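Histone acetyltransferase (PDB 6IF4) is a MYST-family enzyme that probably transfers acetyl groups from acetyl-CoA to histone lysines, represented here by its presumed Tudor domain, a small SH3-like beta barrel. Local coordinates at residues L14-E25 with Y37-M48. Residues are numbered along the deposited sequence; the frame is centred on the assembly and turned at random.
Sequences LHETFHAAIIQE and YYVHYVEQDSRM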
ATOM      1  N   LEU B  14      -2.492  -6.526  -6.628  1.00 19.74           N
ATOM      2  CA  LEU B  14      -3.882  -6.850  -6.331  1.00 22.44           C
ATOM      3  C   LEU B  14      -4.239  -8.011  -7.242  1.00 22.09           C
ATOM      4  O   LEU B  14      -4.392  -7.820  -8.453  1.00 27.98           O
ATOM      5  CB  LEU B  14      -4.795  -5.651  -6.574  1.00 24.07           C
ATOM      6  CG  LEU B  14      -6.303  -5.912  -6.600  1.00 23.97           C
ATOM      7  CD1 LEU B  14      -6.779  -6.413  -5.250  1.00 25.50           C
ATOM      8  CD2 LEU B  14      -7.057  -4.650  -7.009  1.00 26.01           C
ATOM      9  N   HIS B  15      -4.350  -9.205  -6.663  1.00 31.49           N
ATOM     10  CA  HIS B  15      -4.562 -10.422  -7.437  1.00 39.34           C
ATOM     11  C   HIS B  15      -3.462 -10.586  -8.486  1.00 42.20           C
ATOM     12  O   HIS B  15      -3.717 -10.721  -9.685  1.00 35.41           O
ATOM     13  CB  HIS B  15      -5.958 -10.441  -8.052  1.00 46.18           C
ATOM     14  CG  HIS B  15      -7.050 -10.346  -7.035  1.00 48.76           C
ATOM     15  ND1 HIS B  15      -7.956  -9.306  -7.008  1.00 48.39           N
ATOM     16  CD2 HIS B  15      -7.376 -11.154  -6.000  1.00 49.99           C
ATOM     17  CE1 HIS B  15      -8.795  -9.483  -6.004  1.00 49.82           C
ATOM     18  NE2 HIS B  15      -8.466 -10.598  -5.376  1.00 49.97           N
ATOM     19  N   GLU B  16      -2.220 -10.557  -7.998  1.00 33.66           N
ATOM     20  CA  GLU B  16      -1.013 -10.792  -8.791  1.00 24.92           C
ATOM     21  C   GLU B  16      -0.845  -9.785  -9.929  1.00 19.89           C
ATOM     22  O   GLU B  16      -0.158 -10.061 -10.919  1.00 19.47           O
ATOM     23  CB  GLU B  16      -0.962 -12.221  -9.344  1.00 32.81           C
ATOM     24  CG  GLU B  16      -1.369 -13.354  -8.392  1.00 48.67           C
ATOM     25  CD  GLU B  16      -2.825 -13.770  -8.534  1.00 67.33           C
ATOM     26  OE1 GLU B  16      -3.175 -14.363  -9.571  1.00 67.08           O
ATOM     27  OE2 GLU B  16      -3.609 -13.558  -7.579  1.00 74.06           O
ATOM     28  N   THR B  17      -1.424  -8.593  -9.798  1.00 18.36           N
ATOM     29  CA  THR B  17      -1.259  -7.550 -10.801  1.00 16.72           C
ATOM     30  C   THR B  17      -0.977  -6.219 -10.118  1.00 20.22           C
ATOM     31  O   THR B  17      -1.598  -5.889  -9.103  1.00 23.94           O
ATOM     32  CB  THR B  17      -2.505  -7.440 -11.696  1.00 23.94           C
ATOM     33  OG1 THR B  17      -2.707  -8.682 -12.379  1.00 24.56           O
ATOM     34  CG2 THR B  17      -2.327  -6.342 -12.734  1.00 28.03           C
ATOM     35  N   PHE B  18      -0.040  -5.455 -10.680  1.00 18.71           N
ATOM     36  CA  PHE B  18       0.315  -4.161 -10.116  1.00 18.08           C
ATOM     37  C   PHE B  18      -0.662  -3.101 -10.608  1.00 18.53           C
ATOM     38  O   PHE B  18      -0.891  -2.969 -11.814  1.00 23.17           O
ATOM     39  CB  PHE B  18       1.744  -3.780 -10.501  1.00 25.36           C
ATOM     40  CG  PHE B  18       2.772  -4.178  -9.484  1.00 27.89           C
ATOM     41  CD1 PHE B  18       2.765  -3.612  -8.219  1.00 20.68           C
ATOM     42  CD2 PHE B  18       3.748  -5.111  -9.792  1.00 22.26           C
ATOM     43  CE1 PHE B  18       3.710  -3.971  -7.279  1.00 20.76           C
ATOM     44  CE2 PHE B  18       4.696  -5.478  -8.854  1.00 18.98           C
ATOM     45  CZ  PHE B  18       4.676  -4.905  -7.595  1.00 20.92           C
ATOM     46  N   HIS B  19      -1.231  -2.343  -9.675  1.00 17.82           N
ATOM     47  CA  HIS B  19      -2.156  -1.264  -9.992  1.00 23.76           C
ATOM     48  C   HIS B  19      -1.687   0.016  -9.322  1.00 19.11           C
ATOM     49  O   HIS B  19      -1.145  -0.020  -8.213  1.00 13.56           O
ATOM     50  CB  HIS B  19      -3.580  -1.600  -9.548  1.00 13.62           C
ATOM     51  CG  HIS B  19      -4.208  -2.708 -10.332  1.00 14.95           C
ATOM     52  ND1 HIS B  19      -4.864  -2.497 -11.527  1.00 19.54           N
ATOM     53  CD2 HIS B  19      -4.276  -4.040 -10.097  1.00 15.40           C
ATOM     54  CE1 HIS B  19      -5.308  -3.650 -11.992  1.00 21.35           C
ATOM     55  NE2 HIS B  19      -4.967  -4.602 -11.142  1.00 18.96           N
ATOM     56  N   ALA B  20      -1.888   1.144 -10.002  1.00 19.53           N
ATOM     57  CA  ALA B  20      -1.619   2.434  -9.385  1.00 18.80           C
ATOM     58  C   ALA B  20      -2.426   2.579  -8.101  1.00 15.95           C
ATOM     59  O   ALA B  20      -3.607   2.226  -8.044  1.00 18.30           O
ATOM     60  CB  ALA B  20      -1.955   3.569 -10.352  1.00 14.21           C
ATOM     61  N   ALA B  21      -1.775   3.084  -7.056  1.00 13.30           N
ATOM     62  CA  ALA B  21      -2.407   3.194  -5.751  1.00 15.88           C
ATOM     63  C   ALA B  21      -1.802   4.370  -4.996  1.00 15.66           C
ATOM     64  O   ALA B  21      -0.851   5.012  -5.451  1.00 19.48           O
ATOM     65  CB  ALA B  21      -2.260   1.889  -4.961  1.00 16.99           C
ATOM     66  N   ILE B  22      -2.363   4.637  -3.820  1.00 16.21           N
ATOM     67  CA  ILE B  22      -1.885   5.675  -2.918  1.00 14.04           C
ATOM     68  C   ILE B  22      -1.946   5.104  -1.511  1.00 14.60           C
ATOM     69  O   ILE B  22      -2.804   4.277  -1.193  1.00 16.53           O
ATOM     70  CB  ILE B  22      -2.721   6.978  -3.021  1.00 25.84           C
ATOM     71  CG1 ILE B  22      -2.638   7.583  -4.422  1.00 40.75           C
ATOM     72  CG2 ILE B  22      -2.275   8.010  -1.992  1.00 25.74           C
ATOM     73  CD1 ILE B  22      -3.676   8.658  -4.681  1.00 44.69           C
ATOM     74  N   ILE B  23      -1.012   5.524  -0.670  1.00 20.32           N
ATOM     75  CA  ILE B  23      -0.968   5.060   0.709  1.00 22.80           C
ATOM     76  C   ILE B  23      -1.824   5.981   1.567  1.00 24.10           C
ATOM     77  O   ILE B  23      -1.572   7.188   1.649  1.00 22.50           O
ATOM     78  CB  ILE B  23       0.475   4.979   1.211  1.00 22.41           C
ATOM     79  CG1 ILE B  23       1.113   3.762   0.546  1.00 22.85           C
ATOM     80  CG2 ILE B  23       0.520   4.854   2.724  1.00 13.56           C
ATOM     81  CD1 ILE B  23       2.516   3.605   0.826  1.00 24.17           C
ATOM     82  N   GLN B  24      -2.841   5.406   2.205  1.00 22.16           N
ATOM     83  CA  GLN B  24      -3.759   6.174   3.033  1.00 15.20           C
ATOM     84  C   GLN B  24      -3.302   6.277   4.470  1.00 14.40           C
ATOM     85  O   GLN B  24      -3.542   7.303   5.117  1.00 23.78           O
ATOM     86  CB  GLN B  24      -5.140   5.518   3.038  1.00 25.82           C
ATOM     87  CG  GLN B  24      -5.918   5.609   1.744  1.00 38.53           C
ATOM     88  CD  GLN B  24      -7.401   5.786   1.996  1.00 42.79           C
ATOM     89  OE1 GLN B  24      -8.134   6.300   1.145  1.00 46.53           O
ATOM     90  NE2 GLN B  24      -7.847   5.389   3.184  1.00 40.74           N
ATOM     91  N   GLU B  25      -2.622   5.250   4.970  1.00 19.03           N
ATOM     92  CA  GLU B  25      -2.249   5.173   6.371  1.00 21.51           C
ATOM     93  C   GLU B  25      -1.018   4.295   6.495  1.00 20.91           C
ATOM     94  O   GLU B  25      -0.775   3.418   5.662  1.00 14.02           O
ATOM     95  CB  GLU B  25      -3.375   4.584   7.239  1.00 21.60           C
ATOM     96  CG  GLU B  25      -4.635   5.420   7.337  1.00 25.71           C
ATOM     97  CD  GLU B  25      -4.433   6.695   8.128  1.00 34.27           C
ATOM     98  OE1 GLU B  25      -3.457   6.767   8.904  1.00 37.93           O
ATOM     99  OE2 GLU B  25      -5.253   7.624   7.975  1.00 40.05           O
ATOM    100  N   TYR B  37       0.913  -0.819   5.352  1.00 15.18           N
ATOM    101  CA  TYR B  37       0.379   0.338   4.653  1.00 16.30           C
ATOM    102  C   TYR B  37      -1.047   0.051   4.217  1.00 19.34           C
ATOM    103  O   TYR B  37      -1.320  -0.994   3.620  1.00 19.44           O
ATOM    104  CB  TYR B  37       1.253   0.681   3.443  1.00 15.72           C
ATOM    105  CG  TYR B  37       2.729   0.770   3.774  1.00 14.90           C
ATOM    106  CD1 TYR B  37       3.287   1.955   4.236  1.00 14.06           C
ATOM    107  CD2 TYR B  37       3.561  -0.337   3.641  1.00 23.52           C
ATOM    108  CE1 TYR B  37       4.628   2.039   4.547  1.00 16.22           C
ATOM    109  CE2 TYR B  37       4.905  -0.262   3.950  1.00 21.21           C
ATOM    110  CZ  TYR B  37       5.434   0.930   4.401  1.00 18.17           C
ATOM    111  OH  TYR B  37       6.770   1.014   4.712  1.00 20.18           O
ATOM    112  N   TYR B  38      -1.951   0.978   4.519  1.00 16.27           N
ATOM    113  CA  TYR B  38      -3.326   0.895   4.051  1.00 11.55           C
ATOM    114  C   TYR B  38      -3.374   1.603   2.707  1.00 21.46           C
ATOM    115  O   TYR B  38      -3.289   2.833   2.641  1.00 22.33           O
ATOM    116  CB  TYR B  38      -4.288   1.538   5.046  1.00 16.29           C
ATOM    117  CG  TYR B  38      -5.734   1.179   4.801  1.00 17.42           C
ATOM    118  CD1 TYR B  38      -6.167  -0.136   4.900  1.00 19.92           C
ATOM    119  CD2 TYR B  38      -6.665   2.152   4.463  1.00 18.67           C
ATOM    120  CE1 TYR B  38      -7.488  -0.472   4.676  1.00 21.41           C
ATOM    121  CE2 TYR B  38      -7.987   1.826   4.236  1.00 17.87           C
ATOM    122  CZ  TYR B  38      -8.394   0.512   4.344  1.00 20.15           C
ATOM    123  OH  TYR B  38      -9.709   0.182   4.118  1.00 24.64           O
ATOM    124  N   VAL B  39      -3.495   0.829   1.637  1.00 15.85           N
ATOM    125  CA  VAL B  39      -3.391   1.363   0.287  1.00 23.06           C
ATOM    126  C   VAL B  39      -4.785   1.512  -0.294  1.00 22.45           C
ATOM    127  O   VAL B  39      -5.690   0.718  -0.004  1.00 20.36           O
ATOM    128  CB  VAL B  39      -2.499   0.472  -0.603  1.00 22.03           C
ATOM    129  CG1 VAL B  39      -1.253   0.037   0.160  1.00 15.63           C
ATOM    130  CG2 VAL B  39      -3.262  -0.735  -1.125  1.00 36.54           C
ATOM    131  N   HIS B  40      -4.972   2.561  -1.082  1.00 17.57           N
ATOM    132  CA  HIS B  40      -6.177   2.746  -1.872  1.00 17.50           C
ATOM    133  C   HIS B  40      -5.806   2.644  -3.342  1.00 22.91           C
ATOM    134  O   HIS B  40      -4.902   3.346  -3.807  1.00 15.66           O
ATOM    135  CB  HIS B  40      -6.834   4.098  -1.578  1.00 16.01           C
ATOM    136  CG  HIS B  40      -7.915   4.466  -2.546  1.00 17.11           C
ATOM    137  ND1 HIS B  40      -9.102   3.770  -2.634  1.00 13.31           N
ATOM    138  CD2 HIS B  40      -7.993   5.456  -3.466  1.00 22.94           C
ATOM    139  CE1 HIS B  40      -9.860   4.310  -3.570  1.00 18.77           C
ATOM    140  NE2 HIS B  40      -9.212   5.336  -4.091  1.00 16.72           N
ATOM    141  N   TYR B  41      -6.486   1.760  -4.065  1.00 20.69           N
ATOM    142  CA  TYR B  41      -6.244   1.620  -5.491  1.00 13.81           C
ATOM    143  C   TYR B  41      -6.945   2.770  -6.192  1.00 18.45           C
ATOM    144  O   TYR B  41      -8.149   2.986  -6.018  1.00 17.88           O
ATOM    145  CB  TYR B  41      -6.730   0.271  -6.007  1.00 12.94           C
ATOM    146  CG  TYR B  41      -6.004  -0.876  -5.362  1.00 15.59           C
ATOM    147  CD1 TYR B  41      -4.818  -1.367  -5.898  1.00 25.34           C
ATOM    148  CD2 TYR B  41      -6.490  -1.456  -4.199  1.00 18.00           C
ATOM    149  CE1 TYR B  41      -4.148  -2.414  -5.297  1.00 12.33           C
ATOM    150  CE2 TYR B  41      -5.830  -2.493  -3.594  1.00 12.05           C
ATOM    151  CZ  TYR B  41      -4.662  -2.970  -4.144  1.00 16.14           C
ATOM    152  OH  TYR B  41      -4.012  -4.011  -3.530  1.00 19.80           O
ATOM    153  N   VAL B  42      -6.172   3.506  -6.985  1.00 16.91           N
ATOM    154  CA  VAL B  42      -6.611   4.782  -7.529  1.00 20.86           C
ATOM    155  C   VAL B  42      -7.828   4.634  -8.433  1.00 24.97           C
ATOM    156  O   VAL B  42      -8.701   5.509  -8.460  1.00 24.21           O
ATOM    157  CB  VAL B  42      -5.411   5.415  -8.254  1.00 22.38           C
ATOM    158  CG1 VAL B  42      -5.874   6.290  -9.356  1.00 31.07           C
ATOM    159  CG2 VAL B  42      -4.538   6.164  -7.253  1.00 24.72           C
ATOM    160  N   GLU B  43      -7.932   3.526  -9.158  1.00 25.73           N
ATOM    161  CA  GLU B  43      -9.050   3.285 -10.057  1.00 15.86           C
ATOM    162  C   GLU B  43      -9.931   2.142  -9.566  1.00 32.21           C
ATOM    163  O   GLU B  43     -10.523   1.415 -10.368  1.00 36.09           O
ATOM    164  CB  GLU B  43      -8.542   3.018 -11.470  1.00 18.09           C
ATOM    165  CG  GLU B  43      -7.858   4.231 -12.079  1.00 24.98           C
ATOM    166  CD  GLU B  43      -7.866   4.215 -13.589  1.00 20.12           C
ATOM    167  OE1 GLU B  43      -8.821   4.758 -14.179  1.00 22.39           O
ATOM    168  OE2 GLU B  43      -6.912   3.672 -14.183  1.00 24.85           O
ATOM    169  N   GLN B  44     -10.019   1.975  -8.249  1.00 23.64           N
ATOM    170  CA  GLN B  44     -10.963   1.049  -7.646  1.00 33.15           C
ATOM    171  C   GLN B  44     -11.730   1.733  -6.522  1.00 21.19           C
ATOM    172  O   GLN B  44     -11.300   2.748  -5.970  1.00 24.73           O
ATOM    173  CB  GLN B  44     -10.256  -0.205  -7.104  1.00 28.64           C
ATOM    174  CG  GLN B  44      -9.339  -0.887  -8.105  1.00 34.45           C
ATOM    175  CD  GLN B  44     -10.029  -2.004  -8.863  1.00 35.71           C
ATOM    176  OE1 GLN B  44     -11.033  -2.555  -8.409  1.00 33.31           O
ATOM    177  NE2 GLN B  44      -9.493  -2.340 -10.030  1.00 20.07           N
ATOM    178  N   ASP B  45     -12.878   1.154  -6.191  1.00 20.17           N
ATOM    179  CA  ASP B  45     -13.678   1.629  -5.072  1.00 28.97           C
ATOM    180  C   ASP B  45     -12.942   1.416  -3.751  1.00 32.14           C
ATOM    181  O   ASP B  45     -12.116   0.510  -3.615  1.00 37.09           O
ATOM    182  CB  ASP B  45     -15.027   0.909  -5.040  1.00 31.82           C
ATOM    183  CG  ASP B  45     -15.964   1.477  -3.996  1.00 35.93           C
ATOM    184  OD1 ASP B  45     -15.861   1.077  -2.818  1.00 31.90           O
ATOM    185  OD2 ASP B  45     -16.809   2.320  -4.356  1.00 39.13           O
ATOM    186  N   SER B  46     -13.230   2.294  -2.780  1.00 28.44           N
ATOM    187  CA  SER B  46     -12.702   2.157  -1.422  1.00 19.81           C
ATOM    188  C   SER B  46     -12.831   0.740  -0.876  1.00 20.42           C
ATOM    189  O   SER B  46     -12.017   0.321  -0.044  1.00 25.29           O
ATOM    190  CB  SER B  46     -13.402   3.144  -0.486  1.00 35.58           C
ATOM    191  OG  SER B  46     -13.102   4.482  -0.833  1.00 48.95           O
ATOM    192  N   ARG B  47     -13.867   0.006  -1.288  1.00 20.75           N
ATOM    193  CA  ARG B  47     -14.026  -1.377  -0.847  1.00 26.01           C
ATOM    194  C   ARG B  47     -12.776  -2.218  -1.085  1.00 21.00           C
ATOM    195  O   ARG B  47     -12.510  -3.161  -0.330  1.00 24.33           O
ATOM    196  CB  ARG B  47     -15.251  -2.000  -1.517  1.00 33.27           C
ATOM    197  CG  ARG B  47     -16.560  -1.400  -1.011  1.00 42.77           C
ATOM    198  CD  ARG B  47     -17.753  -1.943  -1.762  1.00 51.79           C
ATOM    199  NE  ARG B  47     -17.579  -1.835  -3.206  1.00 57.78           N
ATOM    200  CZ  ARG B  47     -18.174  -0.922  -3.966  1.00 59.81           C
ATOM    201  NH1 ARG B  47     -18.999  -0.033  -3.422  1.00 61.36           N
ATOM    202  NH2 ARG B  47     -17.946  -0.902  -5.271  1.00 57.58           N
ATOM    203  N   MET B  48     -12.015  -1.909  -2.131  1.00 19.15           N
ATOM    204  CA  MET B  48     -10.821  -2.674  -2.457  1.00 21.46           C
ATOM    205  C   MET B  48      -9.609  -2.287  -1.616  1.00 23.97           C
ATOM    206  O   MET B  48      -8.566  -2.936  -1.749  1.00 30.22           O
ATOM    207  CB  MET B  48     -10.487  -2.531  -3.943  1.00 19.26           C
ATOM    208  CG  MET B  48     -11.623  -2.963  -4.852  1.00 27.79           C
ATOM    209  SD  MET B  48     -11.983  -4.722  -4.682  1.00 38.47           S
ATOM    210  CE  MET B  48     -10.425  -5.445  -5.175  1.00 36.25           C
TER
HETATM  211  O   HOH W   1      -5.621   1.707  -9.904  1.00 20.73           O
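Leu14 turns CG away from its own backbone N (chi1 167°) while Tyr41 swings its ring back beside its N (chi1 -62°), and the two meet as a CH-pi contact. Leu14 CD2 sits 3.9 Å from the centroid of the Tyr41 ring, almost on the ring normal, and Leu14 CB rests against Tyr41 CE1 at 3.5 Å. The bent chain of Met48 brings its methyl CE to 3.8 Å from Leu14 CD1, while Tyr41 OH is hydrogen-bonded to Thr13 O. Beyond this cluster, strands 18-28 and 35-41 pair antiparallel: Ile22 and His40 exchange two backbone bonds, with His40 N to Ile22 O nearly straight at 2.8 Å. Further along, Gln24 and Glu25 both face Tyr38, a classic beta bulge, in which Tyr38 O accepts from Gln24 N at 2.6 Å and only weakly from Glu25 N. Gln24 runs beside Tyr38, its NE2 at the ring edge, 3.7 Å from Tyr38 CD2. At the other end, Ala20 O accepts from Val42 N and from a water that in turn accepts from Glu43 N, tying the type I turn Tyr41-Gln44 to the strand. This curled, bulged hairpin belongs to the SH3-like barrel of Tudor-knot domains. Its chemistry is consistent with a division of labour: backbone bonds set the register, while a methyl over the Tyr41 face, apolar packing with Met48 and the Thr13-bonded phenol hold Leu14 against the hairpin.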